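Local coordinates for chemotaxis response regulator protein-glutamate methylesterase (Thermotoga maritima, PDB 3SFT) that hydrolyses methylglutamate esters of chemoreceptors, and probably deamidates specific glutamines, as the methylesterase catalytic domain of CheB in bacterial chemotaxis, at residues I12-G17 and V39-P44; R109-F114 and G136-K141; I131-G136 and T160-G165. All coordinates share one frame; numbering follows the deposited sequence.

Contact 1: residues I12-G17 and V39-P44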
ATOM      1  N   ILE A  12       0.588   0.372   0.614  1.00 16.32           N
ATOM      2  CA  ILE A  12       1.118  -0.969   0.816  1.00 16.00           C
ATOM      3  C   ILE A  12       0.903  -1.837  -0.408  1.00 17.94           C
ATOM      4  O   ILE A  12      -0.192  -1.859  -0.978  1.00 18.33           O
ATOM      5  CB  ILE A  12       0.414  -1.673   2.001  1.00 16.39           C
ATOM      6  CG1 ILE A  12       0.456  -0.786   3.250  1.00 15.79           C
ATOM      7  CG2 ILE A  12       1.057  -3.030   2.258  1.00 17.27           C
ATOM      8  CD1 ILE A  12      -0.090  -1.451   4.512  1.00 14.19           C
ATOM      9  N   GLY A  13       1.954  -2.553  -0.796  1.00 16.72           N
ATOM     10  CA  GLY A  13       1.891  -3.448  -1.937  1.00 16.75           C
ATOM     11  C   GLY A  13       2.187  -4.854  -1.455  1.00 17.70           C
ATOM     12  O   GLY A  13       3.149  -5.073  -0.721  1.00 17.66           O
ATOM     13  N   SER A  14       1.369  -5.813  -1.874  1.00 16.84           N
ATOM     14  CA  SER A  14       1.541  -7.195  -1.449  1.00 16.70           C
ATOM     15  C   SER A  14       1.007  -8.195  -2.467  1.00 18.17           C
ATOM     16  O   SER A  14       0.160  -7.865  -3.298  1.00 18.42           O
ATOM     17  CB  SER A  14       0.830  -7.408  -0.113  1.00 15.07           C
ATOM     18  OG  SER A  14      -0.517  -6.959  -0.183  1.00 10.63           O
ATOM     19  N   SER A  15       1.495  -9.428  -2.375  1.00 17.91           N
ATOM     20  CA  SER A  15       1.056 -10.487  -3.260  1.00 17.67           C
ATOM     21  C   SER A  15       0.949 -11.813  -2.501  1.00 18.06           C
ATOM     22  O   SER A  15       0.096 -11.953  -1.631  1.00 19.17           O
ATOM     23  CB  SER A  15       1.991 -10.607  -4.464  1.00 18.43           C
ATOM     24  OG  SER A  15       1.387 -11.384  -5.482  1.00 20.33           O
ATOM     25  N   THR A  16       1.809 -12.780  -2.824  1.00 16.96           N
ATOM     26  CA  THR A  16       1.793 -14.091  -2.177  1.00 16.87           C
ATOM     27  C   THR A  16       1.979 -13.964  -0.664  1.00 17.65           C
ATOM     28  O   THR A  16       2.954 -13.378  -0.195  1.00 18.82           O
ATOM     29  CB  THR A  16       2.888 -15.004  -2.761  1.00 17.73           C
ATOM     30  OG1 THR A  16       2.803 -14.994  -4.191  1.00 23.07           O
ATOM     31  CG2 THR A  16       2.712 -16.426  -2.270  1.00 16.16           C
ATOM     32  N   GLY A  17       1.030 -14.505   0.093  1.00 17.85           N
ATOM     33  CA  GLY A  17       1.100 -14.416   1.544  1.00 18.76           C
ATOM     34  C   GLY A  17       0.742 -13.029   2.064  1.00 19.35           C
ATOM     35  O   GLY A  17       0.854 -12.761   3.268  1.00 19.14           O
ATOM     36  N   VAL A  39      -4.098  -0.205   0.221  1.00 15.21           N
ATOM     37  CA  VAL A  39      -3.502  -1.518   0.035  1.00 16.12           C
ATOM     38  C   VAL A  39      -3.778  -2.072  -1.355  1.00 15.58           C
ATOM     39  O   VAL A  39      -4.928  -2.164  -1.772  1.00 17.18           O
ATOM     40  CB  VAL A  39      -4.037  -2.536   1.081  1.00 17.24           C
ATOM     41  CG1 VAL A  39      -3.464  -3.925   0.814  1.00 16.33           C
ATOM     42  CG2 VAL A  39      -3.688  -2.081   2.492  1.00 14.96           C
ATOM     43  N   VAL A  40      -2.712  -2.408  -2.076  1.00 14.59           N
ATOM     44  CA  VAL A  40      -2.819  -3.000  -3.401  1.00 13.92           C
ATOM     45  C   VAL A  40      -2.306  -4.434  -3.270  1.00 15.58           C
ATOM     46  O   VAL A  40      -1.101  -4.679  -3.210  1.00 15.21           O
ATOM     47  CB  VAL A  40      -1.976  -2.246  -4.460  1.00 14.39           C
ATOM     48  CG1 VAL A  40      -2.124  -2.914  -5.811  1.00 13.78           C
ATOM     49  CG2 VAL A  40      -2.408  -0.781  -4.554  1.00 14.24           C
ATOM     50  N   GLN A  41      -3.241  -5.369  -3.182  1.00 16.30           N
ATOM     51  CA  GLN A  41      -2.939  -6.787  -3.050  1.00 17.19           C
ATOM     52  C   GLN A  41      -3.258  -7.490  -4.364  1.00 18.37           C
ATOM     53  O   GLN A  41      -4.382  -7.390  -4.860  1.00 19.34           O
ATOM     54  CB  GLN A  41      -3.793  -7.375  -1.909  1.00 16.52           C
ATOM     55  CG  GLN A  41      -3.903  -8.907  -1.857  1.00 16.26           C
ATOM     56  CD  GLN A  41      -2.617  -9.597  -1.454  1.00 16.71           C
ATOM     57  OE1 GLN A  41      -1.955  -9.192  -0.507  1.00 20.43           O
ATOM     58  NE2 GLN A  41      -2.281 -10.671  -2.151  1.00 15.17           N
ATOM     59  N   HIS A  42      -2.267  -8.181  -4.928  1.00 19.96           N
ATOM     60  CA  HIS A  42      -2.447  -8.929  -6.178  1.00 22.88           C
ATOM     61  C   HIS A  42      -3.420 -10.067  -5.901  1.00 24.68           C
ATOM     62  O   HIS A  42      -3.229 -10.843  -4.966  1.00 24.31           O
ATOM     63  CB  HIS A  42      -1.130  -9.544  -6.667  1.00 21.39           C
ATOM     64  CG  HIS A  42      -0.066  -8.544  -6.990  1.00 20.84           C
ATOM     65  ND1 HIS A  42       1.169  -8.910  -7.478  1.00 22.94           N
ATOM     66  CD2 HIS A  42      -0.047  -7.195  -6.889  1.00 20.78           C
ATOM     67  CE1 HIS A  42       1.905  -7.831  -7.661  1.00 22.29           C
ATOM     68  NE2 HIS A  42       1.193  -6.777  -7.312  1.00 22.60           N
ATOM     69  N   MET A  43      -4.458 -10.167  -6.718  1.00 28.31           N
ATOM     70  CA  MET A  43      -5.453 -11.209  -6.530  1.00 31.92           C
ATOM     71  C   MET A  43      -6.392 -11.232  -7.725  1.00 32.99           C
ATOM     72  O   MET A  43      -6.656 -10.191  -8.332  1.00 34.94           O
ATOM     73  CB  MET A  43      -6.244 -10.933  -5.245  1.00 34.30           C
ATOM     74  CG  MET A  43      -6.512 -12.175  -4.408  1.00 40.65           C
ATOM     75  SD  MET A  43      -6.428 -11.855  -2.638  1.00 47.61           S
ATOM     76  CE  MET A  43      -7.505 -10.387  -2.514  1.00 43.47           C
ATOM     77  N   PRO A  44      -6.879 -12.428  -8.110  1.00 33.14           N
ATOM     78  CA  PRO A  44      -7.795 -12.547  -9.248  1.00 32.61           C
ATOM     79  C   PRO A  44      -9.014 -11.655  -9.016  1.00 32.30           C
ATOM     80  O   PRO A  44      -9.356 -11.345  -7.869  1.00 29.30           O
ATOM     81  CB  PRO A  44      -8.182 -14.025  -9.213  1.00 32.51           C
ATOM     82  CG  PRO A  44      -6.949 -14.674  -8.684  1.00 33.35           C
ATOM     83  CD  PRO A  44      -6.576 -13.756  -7.548  1.00 32.12           C
TER
HETATM   84  O   HOH W   1      -1.104 -13.002  -4.656  1.00 29.87           O
HETATM   85  O   HOH W   2       2.915 -11.202  -7.611  1.00 29.95           O
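The imidazole of His-42 and the carboxamide of Gln-41 are the two flat groups that reach across to 12-17. Ser-15 OG comes up to the imidazole obliquely, 3.2 Å from His-42 ND1. At the ring edge, in its plane, a water (W 2) is hydrogen-bonded to both ND1 and Ser-15 OG. A second water (W 1) links Ser-15 OG to the carbonyl of His-42. The carboxamide is held at both ends. Gln-41 NE2 donates to Ser-15 O over 2.8 Å, with the acceptor in the amide plane and a nearly straight N-H...O angle of 173°. At the other end Ser-14 OG donates to Gln-41 OE1 over 2.7 Å, arriving from above the carbonyl plane. NE2 also donates to His-42 O, tilted from the amide plane, so three bonds fix the rotation of the amide, those to the serines also tying the strand ends together. Gln-41 gets there with CG anti to its own N (chi1 164°) and a bend at chi2 that brings the amide back toward the serines. The backbones pair as parallel strands: Val-40 N donates to Ile-12 O at 2.8 Å, Val-40 O accepts from Ser-14 N at 3.0 Å, and Ser-14 O accepts from His-42 N at 2.9 Å. Ile-12 and Val-39 lie side by side on the same face as Ser-14 and Gln-41. Ser-15 and His-42, both predicted catalytic, thus sit just past adjacent C-terminal strand ends, with His-42 NE2 hydrogen-bonded to Asp-138. The strands belong to the beta-alpha-beta unit 9-14, 18-22, 37-41; Leu-22 of its helix covers Ser-14 and Val-39, while helix 112-123 packs on Val-40 from the other face.

Contact 2: residues R109-F114 and G136-K141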
ATOM      1  N   ARG A 109      -2.806  -6.160 -12.570  1.00 28.39           N
ATOM      2  CA  ARG A 109      -3.643  -4.964 -12.523  1.00 26.51           C
ATOM      3  C   ARG A 109      -4.758  -5.244 -11.517  1.00 24.24           C
ATOM      4  O   ARG A 109      -5.552  -6.162 -11.708  1.00 21.61           O
ATOM      5  CB  ARG A 109      -4.238  -4.646 -13.902  1.00 28.88           C
ATOM      6  CG  ARG A 109      -5.116  -3.399 -13.927  1.00 32.35           C
ATOM      7  CD  ARG A 109      -5.645  -3.102 -15.319  1.00 33.67           C
ATOM      8  NE  ARG A 109      -6.535  -4.153 -15.807  1.00 37.14           N
ATOM      9  CZ  ARG A 109      -6.856  -4.325 -17.086  1.00 39.46           C
ATOM     10  NH1 ARG A 109      -6.361  -3.514 -18.012  1.00 40.04           N
ATOM     11  NH2 ARG A 109      -7.657  -5.323 -17.444  1.00 40.15           N
ATOM     12  N   PRO A 110      -4.835  -4.454 -10.431  1.00 22.83           N
ATOM     13  CA  PRO A 110      -3.958  -3.327 -10.092  1.00 21.54           C
ATOM     14  C   PRO A 110      -2.513  -3.694  -9.747  1.00 21.67           C
ATOM     15  O   PRO A 110      -2.239  -4.772  -9.222  1.00 20.29           O
ATOM     16  CB  PRO A 110      -4.656  -2.713  -8.879  1.00 20.84           C
ATOM     17  CG  PRO A 110      -5.245  -3.922  -8.202  1.00 21.03           C
ATOM     18  CD  PRO A 110      -5.847  -4.660  -9.379  1.00 21.73           C
ATOM     19  N   ALA A 111      -1.603  -2.786 -10.081  1.00 21.80           N
ATOM     20  CA  ALA A 111      -0.177  -2.935  -9.787  1.00 21.25           C
ATOM     21  C   ALA A 111       0.117  -1.838  -8.776  1.00 20.75           C
ATOM     22  O   ALA A 111      -0.307  -0.697  -8.970  1.00 20.20           O
ATOM     23  CB  ALA A 111       0.652  -2.703 -11.038  1.00 20.15           C
ATOM     24  N   VAL A 112       0.825  -2.163  -7.699  1.00 20.26           N
ATOM     25  CA  VAL A 112       1.134  -1.145  -6.700  1.00 18.80           C
ATOM     26  C   VAL A 112       2.010  -0.020  -7.280  1.00 17.74           C
ATOM     27  O   VAL A 112       1.962   1.106  -6.794  1.00 16.92           O
ATOM     28  CB  VAL A 112       1.747  -1.747  -5.399  1.00 18.52           C
ATOM     29  CG1 VAL A 112       3.222  -2.058  -5.576  1.00 16.45           C
ATOM     30  CG2 VAL A 112       1.524  -0.792  -4.222  1.00 19.25           C
ATOM     31  N   ASP A 113       2.762  -0.307  -8.347  1.00 17.16           N
ATOM     32  CA  ASP A 113       3.603   0.714  -8.993  1.00 18.15           C
ATOM     33  C   ASP A 113       2.765   1.908  -9.467  1.00 16.77           C
ATOM     34  O   ASP A 113       3.176   3.059  -9.327  1.00 16.27           O
ATOM     35  CB  ASP A 113       4.371   0.136 -10.192  1.00 18.80           C
ATOM     36  CG  ASP A 113       5.636  -0.610  -9.788  1.00 21.15           C
ATOM     37  OD1 ASP A 113       6.086  -0.472  -8.629  1.00 21.73           O
ATOM     38  OD2 ASP A 113       6.186  -1.333 -10.643  1.00 21.67           O
ATOM     39  N   PHE A 114       1.591   1.625 -10.025  1.00 17.67           N
ATOM     40  CA  PHE A 114       0.700   2.681 -10.508  1.00 17.95           C
ATOM     41  C   PHE A 114       0.208   3.564  -9.358  1.00 17.86           C
ATOM     42  O   PHE A 114       0.241   4.797  -9.456  1.00 19.45           O
ATOM     43  CB  PHE A 114      -0.498   2.076 -11.251  1.00 20.36           C
ATOM     44  CG  PHE A 114      -1.369   3.100 -11.937  1.00 23.25           C
ATOM     45  CD1 PHE A 114      -1.219   3.359 -13.297  1.00 24.51           C
ATOM     46  CD2 PHE A 114      -2.341   3.803 -11.226  1.00 22.87           C
ATOM     47  CE1 PHE A 114      -2.023   4.303 -13.938  1.00 24.36           C
ATOM     48  CE2 PHE A 114      -3.148   4.745 -11.857  1.00 23.81           C
ATOM     49  CZ  PHE A 114      -2.989   4.996 -13.215  1.00 24.67           C
ATOM     50  N   GLY A 136       7.725 -11.544  -7.764  1.00 21.54           N
ATOM     51  CA  GLY A 136       7.902 -10.460  -8.712  1.00 21.76           C
ATOM     52  C   GLY A 136       8.581  -9.209  -8.199  1.00 21.82           C
ATOM     53  O   GLY A 136       9.137  -9.179  -7.098  1.00 22.51           O
ATOM     54  N   LYS A 137       8.474  -8.153  -8.997  1.00 21.75           N
ATOM     55  CA  LYS A 137       9.103  -6.879  -8.698  1.00 22.60           C
ATOM     56  C   LYS A 137       8.157  -5.688  -8.554  1.00 20.60           C
ATOM     57  O   LYS A 137       8.607  -4.546  -8.510  1.00 20.84           O
ATOM     58  CB  LYS A 137      10.171  -6.594  -9.761  1.00 25.61           C
ATOM     59  CG  LYS A 137      11.279  -7.651  -9.783  1.00 31.85           C
ATOM     60  CD  LYS A 137      12.228  -7.517 -10.973  1.00 37.94           C
ATOM     61  CE  LYS A 137      13.005  -6.204 -10.970  1.00 41.36           C
ATOM     62  NZ  LYS A 137      12.402  -5.192 -11.893  1.00 45.94           N
ATOM     63  N   ASP A 138       6.855  -5.943  -8.478  1.00 18.89           N
ATOM     64  CA  ASP A 138       5.894  -4.853  -8.315  1.00 18.88           C
ATOM     65  C   ASP A 138       6.227  -4.158  -6.995  1.00 17.80           C
ATOM     66  O   ASP A 138       6.448  -4.816  -5.979  1.00 16.70           O
ATOM     67  CB  ASP A 138       4.455  -5.388  -8.304  1.00 17.78           C
ATOM     68  CG  ASP A 138       3.400  -4.277  -8.340  1.00 19.20           C
ATOM     69  OD1 ASP A 138       3.657  -3.173  -8.868  1.00 17.09           O
ATOM     70  OD2 ASP A 138       2.286  -4.521  -7.844  1.00 20.43           O
ATOM     71  N   GLY A 139       6.331  -2.835  -7.034  1.00 18.18           N
ATOM     72  CA  GLY A 139       6.672  -2.080  -5.841  1.00 18.55           C
ATOM     73  C   GLY A 139       8.060  -1.470  -5.937  1.00 20.17           C
ATOM     74  O   GLY A 139       8.367  -0.490  -5.248  1.00 21.75           O
ATOM     75  N   THR A 140       8.902  -2.040  -6.798  1.00 18.52           N
ATOM     76  CA  THR A 140      10.265  -1.549  -6.982  1.00 18.86           C
ATOM     77  C   THR A 140      10.303  -0.191  -7.684  1.00 19.13           C
ATOM     78  O   THR A 140      10.885   0.767  -7.160  1.00 17.88           O
ATOM     79  CB  THR A 140      11.123  -2.571  -7.746  1.00 18.91           C
ATOM     80  OG1 THR A 140      11.265  -3.752  -6.946  1.00 16.93           O
ATOM     81  CG2 THR A 140      12.496  -2.006  -8.040  1.00 17.94           C
ATOM     82  N   LYS A 141       9.684  -0.100  -8.859  1.00 19.22           N
ATOM     83  CA  LYS A 141       9.650   1.166  -9.584  1.00 20.93           C
ATOM     84  C   LYS A 141       8.868   2.189  -8.766  1.00 19.82           C
ATOM     85  O   LYS A 141       9.230   3.363  -8.719  1.00 18.77           O
ATOM     86  CB  LYS A 141       9.047   0.990 -10.980  1.00 25.10           C
ATOM     87  CG  LYS A 141       9.902   0.101 -11.880  1.00 32.78           C
ATOM     88  CD  LYS A 141       9.274  -0.119 -13.253  1.00 39.10           C
ATOM     89  CE  LYS A 141       9.259   1.158 -14.083  1.00 43.46           C
ATOM     90  NZ  LYS A 141       8.719   0.921 -15.453  1.00 46.44           N
TER
HETATM   91  O   HOH W   3       8.504  -2.530 -10.299  1.00 19.93           O
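Asp-138 offers its carboxylate to the first turn of helix 112-123, and two consecutive backbone N-H groups take hold of it. Val-112 N donates to Asp-138 OD2 over 2.8 Å, on the syn lone pair. Asp-113 N donates to Asp-138 OD1 over 3.0 Å, again on the syn side but 23° out of the carboxylate plane. Asp-138 reaches these donors because its chi1 of -172° turns CG away from its own N. The grip is returned by Asp-113, whose side chain runs antiparallel alongside that of Asp-138: its OD1 accepts from Gly-139 N at 2.9 Å, the N-H coming in well out of the carboxylate plane. The two carboxylate planes stand 80° apart. Beside them Val-112 CG1 presses on Gly-139 CA at 3.5 Å, a tight fit for two carbons. Further out, a water (W 3) donates to Asp-113 OD2 and to Lys-137 O and accepts from Lys-141 N, while Gly-142 N gives Asp-113 OD1 a second donor. A type II turn from Lys-137 to Thr-140, closed by Thr-140 N to Lys-137 O, presents Asp-138 and Gly-139 together; Gly-139 has backbone angles at which a CB would strike the preceding carbonyl. Just ahead of helix 112-123, Ala-111 N is hydrogen-bonded to His-85 ND1. Asp-113 OD2 and Asp-138 OD1 approach to 3.6 Å, each with a donor of its own: the water for Asp-113 OD2, Asp-113 N for Asp-138 OD1. The two bonds from the helix start fix how the carboxylate of Asp-138, a predicted active-site residue, is turned, with OD2 also bonded to His-42 NE2. Such a pair, its aspartate oriented by a helix N terminus, is consistent with the Asp-His arm of a Ser-His-Asp catalytic triad.

Contact 3: residues I131-G136 and T160-G165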
ATOM      1  N   ILE A 131       6.369  -2.353   1.113  1.00 15.13           N
ATOM      2  CA  ILE A 131       6.355  -3.459   0.169  1.00 16.57           C
ATOM      3  C   ILE A 131       6.477  -4.767   0.927  1.00 15.62           C
ATOM      4  O   ILE A 131       7.515  -5.076   1.515  1.00 15.63           O
ATOM      5  CB  ILE A 131       7.483  -3.314  -0.873  1.00 16.39           C
ATOM      6  CG1 ILE A 131       7.384  -1.943  -1.546  1.00 16.61           C
ATOM      7  CG2 ILE A 131       7.409  -4.430  -1.905  1.00 16.08           C
ATOM      8  CD1 ILE A 131       6.037  -1.667  -2.190  1.00 19.51           C
ATOM      9  N   LEU A 132       5.393  -5.528   0.905  1.00 16.01           N
ATOM     10  CA  LEU A 132       5.312  -6.800   1.604  1.00 14.45           C
ATOM     11  C   LEU A 132       5.616  -8.009   0.733  1.00 14.33           C
ATOM     12  O   LEU A 132       5.870  -7.889  -0.469  1.00 12.87           O
ATOM     13  CB  LEU A 132       3.909  -6.961   2.204  1.00 11.71           C
ATOM     14  CG  LEU A 132       3.412  -5.806   3.076  1.00 11.80           C
ATOM     15  CD1 LEU A 132       2.025  -6.139   3.631  1.00 10.73           C
ATOM     16  CD2 LEU A 132       4.399  -5.558   4.210  1.00  8.70           C
ATOM     17  N   THR A 133       5.556  -9.168   1.385  1.00 13.30           N
ATOM     18  CA  THR A 133       5.760 -10.492   0.811  1.00 12.99           C
ATOM     19  C   THR A 133       5.075 -10.633  -0.541  1.00 15.17           C
ATOM     20  O   THR A 133       3.997 -10.072  -0.756  1.00 14.67           O
ATOM     21  CB  THR A 133       5.167 -11.561   1.774  1.00 14.81           C
ATOM     22  OG1 THR A 133       5.214 -12.857   1.168  1.00 16.76           O
ATOM     23  CG2 THR A 133       3.718 -11.220   2.124  1.00 13.97           C
ATOM     24  N   GLY A 134       5.701 -11.389  -1.442  1.00 15.24           N
ATOM     25  CA  GLY A 134       5.133 -11.599  -2.762  1.00 15.46           C
ATOM     26  C   GLY A 134       6.151 -11.896  -3.845  1.00 17.89           C
ATOM     27  O   GLY A 134       7.343 -11.623  -3.689  1.00 18.18           O
ATOM     28  N   MET A 135       5.680 -12.477  -4.943  1.00 19.69           N
ATOM     29  CA  MET A 135       6.537 -12.798  -6.078  1.00 21.94           C
ATOM     30  C   MET A 135       6.641 -11.598  -7.001  1.00 21.12           C
ATOM     31  O   MET A 135       5.752 -10.750  -7.032  1.00 21.97           O
ATOM     32  CB  MET A 135       5.965 -13.956  -6.896  1.00 23.68           C
ATOM     33  CG  MET A 135       6.221 -15.334  -6.357  1.00 30.36           C
ATOM     34  SD  MET A 135       5.647 -16.647  -7.472  1.00 33.88           S
ATOM     35  CE  MET A 135       6.378 -17.953  -6.620  1.00 32.30           C
ATOM     36  N   GLY A 136       7.725 -11.544  -7.764  1.00 21.54           N
ATOM     37  CA  GLY A 136       7.902 -10.460  -8.712  1.00 21.76           C
ATOM     38  C   GLY A 136       8.581  -9.209  -8.199  1.00 21.82           C
ATOM     39  O   GLY A 136       9.137  -9.179  -7.098  1.00 22.51           O
ATOM     40  N   THR A 160       9.065 -12.852   8.057  1.00 19.38           N
ATOM     41  CA  THR A 160       7.619 -12.993   7.975  1.00 18.30           C
ATOM     42  C   THR A 160       7.025 -13.173   6.575  1.00 17.93           C
ATOM     43  O   THR A 160       5.813 -13.311   6.435  1.00 16.99           O
ATOM     44  CB  THR A 160       6.923 -11.822   8.697  1.00 17.70           C
ATOM     45  OG1 THR A 160       7.410 -10.579   8.180  1.00 15.41           O
ATOM     46  CG2 THR A 160       7.211 -11.882  10.195  1.00 18.68           C
ATOM     47  N   CYS A 161       7.875 -13.198   5.552  1.00 16.90           N
ATOM     48  CA  CYS A 161       7.407 -13.366   4.177  1.00 16.66           C
ATOM     49  C   CYS A 161       7.168 -14.814   3.788  1.00 17.54           C
ATOM     50  O   CYS A 161       7.884 -15.717   4.224  1.00 20.13           O
ATOM     51  CB  CYS A 161       8.427 -12.804   3.175  1.00 15.73           C
ATOM     52  SG  CYS A 161       8.648 -11.023   3.139  1.00 16.64           S
ATOM     53  N   VAL A 162       6.164 -15.027   2.947  1.00 17.81           N
ATOM     54  CA  VAL A 162       5.900 -16.353   2.420  1.00 17.55           C
ATOM     55  C   VAL A 162       6.848 -16.438   1.216  1.00 16.73           C
ATOM     56  O   VAL A 162       7.544 -17.437   1.028  1.00 14.88           O
ATOM     57  CB  VAL A 162       4.429 -16.523   1.995  1.00 16.33           C
ATOM     58  CG1 VAL A 162       4.232 -17.871   1.321  1.00 16.44           C
ATOM     59  CG2 VAL A 162       3.531 -16.433   3.225  1.00 16.21           C
ATOM     60  N   VAL A 163       6.924 -15.337   0.467  1.00 16.99           N
ATOM     61  CA  VAL A 163       7.807 -15.217  -0.695  1.00 17.72           C
ATOM     62  C   VAL A 163       8.575 -13.895  -0.586  1.00 18.98           C
ATOM     63  O   VAL A 163       7.990 -12.813  -0.628  1.00 19.63           O
ATOM     64  CB  VAL A 163       7.035 -15.259  -2.040  1.00 16.61           C
ATOM     65  CG1 VAL A 163       7.992 -15.022  -3.189  1.00 16.08           C
ATOM     66  CG2 VAL A 163       6.365 -16.616  -2.232  1.00 17.56           C
ATOM     67  N   PHE A 164       9.889 -13.994  -0.438  1.00 19.93           N
ATOM     68  CA  PHE A 164      10.748 -12.825  -0.304  1.00 21.63           C
ATOM     69  C   PHE A 164      11.205 -12.360  -1.680  1.00 22.69           C
ATOM     70  O   PHE A 164      12.390 -12.404  -1.989  1.00 27.03           O
ATOM     71  CB  PHE A 164      11.960 -13.190   0.561  1.00 22.09           C
ATOM     72  CG  PHE A 164      12.792 -12.012   0.995  1.00 23.29           C
ATOM     73  CD1 PHE A 164      12.203 -10.912   1.611  1.00 20.41           C
ATOM     74  CD2 PHE A 164      14.176 -12.032   0.839  1.00 23.61           C
ATOM     75  CE1 PHE A 164      12.980  -9.857   2.068  1.00 19.86           C
ATOM     76  CE2 PHE A 164      14.961 -10.976   1.297  1.00 22.58           C
ATOM     77  CZ  PHE A 164      14.358  -9.888   1.913  1.00 21.89           C
ATOM     78  N   GLY A 165      10.256 -11.966  -2.522  1.00 22.26           N
ATOM     79  CA  GLY A 165      10.601 -11.501  -3.852  1.00 19.18           C
ATOM     80  C   GLY A 165      10.429 -10.003  -3.973  1.00 17.44           C
ATOM     81  O   GLY A 165      11.396  -9.283  -4.220  1.00 17.78           O
TER
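Thr-133 OG1 is gripped by two successive backbone N-H groups of the facing loop. Val-163 N points almost straight at it, 3.1 Å away with an N-H...O angle of 177°, and Val-162 N donates at 3.0 Å along a more bent line. The hydroxyl is also hydrogen-bonded to Thr-16 O, which gives the buried oxygen three partners. It stands anti to the backbone N of Thr-133 (chi1 173°), extended toward the 160-165 loop. Cys-161 SG lies against Thr-133 CA at 3.7 Å. One residue on, Gly-134 N donates to Val-163 O at 2.8 Å, in the carbonyl plane, and a weak bond from Gly-165 N returns to Gly-134 O. A side chain on Gly-165 would collide with that oxygen. Near the surface the Met-135 side chain lies slantwise over Val-163, its CG 3.6 Å from Val-163 CG1. With a valine in place of Thr-133, the N-H groups of Val-162 and Val-163 and the carbonyl of Thr-16 would probably lose their shared partner, and the two loops would be less firmly joined. These neighbouring loops leave the C-terminal edge of the parallel sheet, from strands 127-131 and 152-156 toward helices 140-148 and 166-172, with Gly-134 beside the predicted active-site Ser-15; Glu-156 OE1 is hydrogen-bonded to Thr-133 N, and Pro-167 of helix 166-172 packs on Cys-161.

In the fold
From the N terminus, contact 1 comes first and is complete before the others begin: it closes the loop through helix 18-22 by pairing strands 9-14 and 37-41. Contact 2 then opens at 109-114 and closes after helix 112-123 and strand 127-131. Contact 3 opens within that loop, at 131-136, and closes beyond helix 140-148 and strand 152-156, so contacts 2 and 3 cross, sharing Gly-136. Strand 9-14 lies between 37-41 and 127-131 in the sheet, and backbone bonds such as Gly-13 to Leu-132 join contacts 1 and 3. Together the three gather strand-end loops and helix starts round the predicted triad of Ser-15, His-42 and Asp-138.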